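Local coordinates for protein possible prolidase (Bifidobacterium longum NCC2705, PDB 2P9B) that probably hydrolyses carbon-nitrogen bonds other than peptide bonds, as a metal-dependent amidohydrolase, though a prolidase-like role has been suggested, at residues L165-E170 and K203-G208; G267-D272 and M326-R331. One frame throughout, in Å; residues are numbered along the deposited sequence.

Contact 1. Residues L165-E170 and K203-G208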
loop_
_atom_site.group_PDB
_atom_site.type_symbol
_atom_site.label_atom_id
_atom_site.label_comp_id
_atom_site.label_asym_id
_atom_site.label_seq_id
_atom_site.Cartn_x
_atom_site.Cartn_y
_atom_site.Cartn_z
ATOM N N LEU A 165 -3.641 4.902 15.070
ATOM C CA LEU A 165 -2.496 5.752 14.779
ATOM C C LEU A 165 -2.227 6.627 15.991
ATOM O O LEU A 165 -3.099 6.816 16.839
ATOM C CB LEU A 165 -2.743 6.605 13.529
ATOM C CG LEU A 165 -3.829 7.679 13.528
ATOM C CD1 LEU A 165 -3.348 8.920 14.265
ATOM C CD2 LEU A 165 -4.162 8.028 12.085
HETATM N N MSE A 166 -1.007 7.141 16.080
HETATM C CA MSE A 166 -0.627 7.993 17.196
HETATM C C MSE A 166 -0.538 9.432 16.727
HETATM O O MSE A 166 0.050 9.716 15.684
HETATM C CB MSE A 166 0.720 7.550 17.752
HETATM C CG MSE A 166 0.756 6.075 18.106
HETATM SE SE MSE A 166 2.514 5.455 18.541
HETATM C CE MSE A 166 2.713 6.436 20.232
ATOM N N ALA A 167 -1.124 10.340 17.497
ATOM C CA ALA A 167 -1.097 11.741 17.111
ATOM C C ALA A 167 -1.600 12.655 18.204
ATOM O O ALA A 167 -2.171 12.212 19.199
ATOM C CB ALA A 167 -1.942 11.945 15.868
ATOM N N ILE A 168 -1.372 13.945 18.001
ATOM C CA ILE A 168 -1.847 14.955 18.930
ATOM C C ILE A 168 -3.306 15.125 18.516
ATOM O O ILE A 168 -3.592 15.380 17.348
ATOM C CB ILE A 168 -1.082 16.271 18.737
ATOM C CG1 ILE A 168 0.414 16.026 18.954
ATOM C CG2 ILE A 168 -1.608 17.329 19.700
ATOM C CD1 ILE A 168 1.285 17.247 18.751
ATOM N N PRO A 169 -4.249 14.956 19.458
ATOM C CA PRO A 169 -5.666 15.101 19.117
ATOM C C PRO A 169 -6.002 16.457 18.501
ATOM O O PRO A 169 -5.436 17.482 18.884
ATOM C CB PRO A 169 -6.375 14.850 20.452
ATOM C CG PRO A 169 -5.354 15.250 21.476
ATOM C CD PRO A 169 -4.071 14.703 20.900
ATOM N N GLU A 170 -6.919 16.448 17.539
ATOM C CA GLU A 170 -7.323 17.668 16.852
ATOM C C GLU A 170 -8.820 17.943 16.994
ATOM O O GLU A 170 -9.329 18.922 16.451
ATOM C CB GLU A 170 -6.946 17.577 15.370
ATOM C CG GLU A 170 -5.458 17.331 15.114
ATOM C CD GLU A 170 -4.582 18.534 15.435
ATOM O OE1 GLU A 170 -4.649 19.042 16.575
ATOM O OE2 GLU A 170 -3.817 18.968 14.543
ATOM N N LYS A 203 1.744 3.801 12.795
ATOM C CA LYS A 203 1.414 5.006 12.042
ATOM C C LYS A 203 1.419 6.216 12.975
ATOM O O LYS A 203 0.773 6.204 14.025
ATOM C CB LYS A 203 0.029 4.882 11.399
ATOM C CG LYS A 203 -0.475 6.165 10.749
ATOM C CD LYS A 203 0.457 6.623 9.633
ATOM C CE LYS A 203 -0.209 7.694 8.782
ATOM N NZ LYS A 203 0.507 7.879 7.493
ATOM N N ILE A 204 2.167 7.244 12.587
ATOM C CA ILE A 204 2.261 8.481 13.356
ATOM C C ILE A 204 1.758 9.621 12.475
ATOM O O ILE A 204 2.015 9.632 11.270
ATOM C CB ILE A 204 3.730 8.827 13.722
ATOM C CG1 ILE A 204 4.390 7.672 14.474
ATOM C CG2 ILE A 204 3.770 10.085 14.578
ATOM C CD1 ILE A 204 5.894 7.850 14.636
ATOM N N ALA A 205 1.037 10.566 13.068
ATOM C CA ALA A 205 0.571 11.735 12.332
ATOM C C ALA A 205 1.575 12.829 12.708
ATOM O O ALA A 205 1.501 13.400 13.794
ATOM C CB ALA A 205 -0.837 12.122 12.774
ATOM N N ALA A 206 2.532 13.092 11.827
ATOM C CA ALA A 206 3.550 14.110 12.097
ATOM C C ALA A 206 2.991 15.508 11.896
ATOM O O ALA A 206 3.442 16.468 12.521
ATOM C CB ALA A 206 4.750 13.904 11.179
ATOM N N THR A 207 1.999 15.607 11.018
ATOM C CA THR A 207 1.373 16.879 10.689
ATOM C C THR A 207 -0.136 16.709 10.556
ATOM O O THR A 207 -0.671 15.622 10.779
ATOM C CB THR A 207 1.890 17.387 9.337
ATOM O OG1 THR A 207 1.497 16.464 8.316
ATOM C CG2 THR A 207 3.405 17.489 9.346
ATOM N N GLY A 208 -0.812 17.795 10.181
ATOM C CA GLY A 208 -2.245 17.750 9.970
ATOM C C GLY A 208 -2.481 17.129 8.606
ATOM O O GLY A 208 -1.525 16.704 7.958
HETATM O O HOH W 1 -0.099 14.892 15.403
#
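Met166 and Ile204 form a single parallel bridge between two short strands. Met166 N donates to Lys203 O at 2.9 Å. Ala205 N donates to Met166 O, also at 2.9 Å. Met166 thus gives both its N and its O, and they bond to Lys203 and Ala205, the residues flanking Ile204; this is the pattern of a parallel bridge. A weaker CA-H...O contact accompanies them: Ile204 CA lies 3.4 Å from Met166 O. Beyond the bridge the backbones part, and a water takes over. The water accepts from Ile168 N at 3.0 Å. The same water donates to Ala205 O at 2.7 Å.

The apolar contacts are few and small. The methyls Ala167 CB and Ala205 CB press together at 3.3 Å, closer than usual van der Waals contact. Leu165 CB rests against Lys203 CG at 3.6 Å. The lysine chain has CG anti to the backbone N (chi1 172°) and bends at chi2 (61°), and its amine reaches a salt bridge with Glu265. Met166 and Ile204 both pack on Ile232 of helix 226-238.

Parallel strands covered by helices in this way are typical of the TIM-barrel fold of the amidohydrolase family.

Contact 2. Residues G267-D272 and M326-R331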
loop_
_atom_site.group_PDB
_atom_site.type_symbol
_atom_site.label_atom_id
_atom_site.label_comp_id
_atom_site.label_asym_id
_atom_site.label_seq_id
_atom_site.Cartn_x
_atom_site.Cartn_y
_atom_site.Cartn_z
ATOM N N GLY A 267 3.797 13.365 1.884
ATOM C CA GLY A 267 5.037 14.060 1.591
ATOM C C GLY A 267 4.884 15.515 1.199
ATOM O O GLY A 267 3.798 16.085 1.277
ATOM N N SER A 268 5.986 16.109 0.760
ATOM C CA SER A 268 5.998 17.514 0.377
ATOM C C SER A 268 7.096 17.740 -0.643
ATOM O O SER A 268 7.773 16.801 -1.051
ATOM C CB SER A 268 6.299 18.369 1.602
ATOM O OG SER A 268 7.613 18.102 2.072
ATOM N N VAL A 269 7.278 18.993 -1.045
ATOM C CA VAL A 269 8.337 19.311 -1.984
ATOM C C VAL A 269 9.643 19.023 -1.238
ATOM O O VAL A 269 9.723 19.200 -0.019
ATOM C CB VAL A 269 8.267 20.793 -2.421
ATOM C CG1 VAL A 269 8.377 21.700 -1.210
ATOM C CG2 VAL A 269 9.371 21.088 -3.430
ATOM N N LEU A 270 10.657 18.565 -1.966
ATOM C CA LEU A 270 11.928 18.217 -1.351
ATOM C C LEU A 270 13.089 19.109 -1.771
ATOM O O LEU A 270 12.967 19.926 -2.681
ATOM C CB LEU A 270 12.283 16.770 -1.696
ATOM C CG LEU A 270 11.235 15.703 -1.365
ATOM C CD1 LEU A 270 11.631 14.380 -2.003
ATOM C CD2 LEU A 270 11.101 15.574 0.141
ATOM N N ASP A 271 14.204 18.944 -1.067
ATOM C CA ASP A 271 15.444 19.654 -1.355
ATOM C C ASP A 271 16.527 18.591 -1.191
ATOM O O ASP A 271 16.227 17.461 -0.810
ATOM C CB ASP A 271 15.670 20.831 -0.390
ATOM C CG ASP A 271 15.603 20.426 1.069
ATOM O OD1 ASP A 271 16.222 19.416 1.448
ATOM O OD2 ASP A 271 14.933 21.138 1.845
ATOM N N ASP A 272 17.777 18.936 -1.477
ATOM C CA ASP A 272 18.869 17.972 -1.382
ATOM C C ASP A 272 19.096 17.377 0.007
ATOM O O ASP A 272 19.509 16.224 0.135
ATOM C CB ASP A 272 20.160 18.610 -1.902
ATOM C CG ASP A 272 20.083 18.934 -3.383
ATOM O OD1 ASP A 272 19.051 18.604 -4.004
ATOM O OD2 ASP A 272 21.052 19.505 -3.925
HETATM N N MSE A 326 2.924 17.351 -2.833
HETATM C CA MSE A 326 2.946 15.893 -2.943
HETATM C C MSE A 326 3.371 15.502 -4.357
HETATM O O MSE A 326 4.194 14.604 -4.557
HETATM C CB MSE A 326 1.556 15.299 -2.647
HETATM C CG MSE A 326 1.124 15.337 -1.167
HETATM SE SE MSE A 326 -0.752 15.083 -0.870
HETATM C CE MSE A 326 -0.992 13.567 -1.963
ATOM N N VAL A 327 2.801 16.179 -5.345
ATOM C CA VAL A 327 3.127 15.875 -6.727
ATOM C C VAL A 327 4.570 16.232 -7.048
ATOM O O VAL A 327 5.317 15.410 -7.577
ATOM C CB VAL A 327 2.173 16.616 -7.691
ATOM C CG1 VAL A 327 2.657 16.480 -9.127
ATOM C CG2 VAL A 327 0.774 16.039 -7.555
ATOM N N SER A 328 4.965 17.456 -6.720
ATOM C CA SER A 328 6.326 17.886 -6.990
ATOM C C SER A 328 7.332 16.987 -6.267
ATOM O O SER A 328 8.326 16.565 -6.855
ATOM C CB SER A 328 6.511 19.342 -6.558
ATOM O OG SER A 328 7.789 19.820 -6.951
ATOM N N GLY A 329 7.062 16.688 -4.997
ATOM C CA GLY A 329 7.959 15.840 -4.232
ATOM C C GLY A 329 8.097 14.432 -4.789
ATOM O O GLY A 329 9.172 13.846 -4.738
ATOM N N ALA A 330 7.009 13.880 -5.319
ATOM C CA ALA A 330 7.056 12.536 -5.880
ATOM C C ALA A 330 7.916 12.539 -7.137
ATOM O O ALA A 330 8.674 11.608 -7.387
ATOM C CB ALA A 330 5.642 12.052 -6.210
ATOM N N ARG A 331 7.792 13.596 -7.930
ATOM C CA ARG A 331 8.568 13.707 -9.157
ATOM C C ARG A 331 10.043 13.832 -8.806
ATOM O O ARG A 331 10.898 13.197 -9.426
ATOM C CB ARG A 331 8.127 14.938 -9.952
ATOM C CG ARG A 331 8.748 15.035 -11.334
ATOM C CD ARG A 331 8.717 16.469 -11.841
ATOM N NE ARG A 331 9.616 17.328 -11.072
ATOM C CZ ARG A 331 10.940 17.204 -11.066
ATOM N NH1 ARG A 331 11.523 16.256 -11.791
ATOM N NH2 ARG A 331 11.682 18.020 -10.333
#
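Gly329 and the backbone of Ser268 meet at the centre of this contact. Having no side chain, Gly329 lets the loop lie directly on the helix. Its CA makes a CA-H...O contact with Ser268 O at 3.3 Å, with an angle of 144° at the hydrogen. The CA atoms of Val269 and Gly329 are only 4.2 Å apart. Leu270 adds a side-chain contact here, with CD1 at 3.7 Å from Gly329 O. No hydrogen bond joins the two segments.

Met326 lies three residues, about one turn, earlier. Met326 CB points away from the loop, but Met326 CG passes 3.7 Å from Gly267 O. The chain then bends at chi3 (48°), and the selenomethionine side chain packs on His266.

Val269 holds the more open side. Its CG2, anti to the backbone N, approaches Ser328 OG at 4.1 Å, a loose contact. Within the loop, Ser268 OG donates to Val269 O at 3.2 Å from above the carbonyl plane. Just past the segment, Gln332 OE1 on the same helix accepts a hydrogen bond from Leu270 N and ties the loop backbone to it.

The loop runs from strand 263-264 to helix 272-279, which Asp271 N-caps. Ser268 touches Pro250 and Val253 of helix 250-259. On helix 313-335, Val327 and Ala330 turn to helix 356-367.

In the fold
Contact 1 and contact 2 both lie in the amidohydrolase part of the chain and follow one another in sequence. Their centres are 21 Å apart, and their nearest atoms about 7 Å, so they do not touch. Each centre lies about 19 Å from the centre of the chain. The parallel sheet 202-205, 243-247, 263-264, 290-292 connects them: contact 1 includes its first strand, and the loop of contact 2 follows its third. The side chain of Lys203 touches residues of a possible, unconfirmed metal site of His77, His79 and Asp345, as might be expected of a metal-dependent amidohydrolase. Any link from contact 2 is indirect: His266, beside Met326, follows Glu265, the partner of Lys203, in sequence.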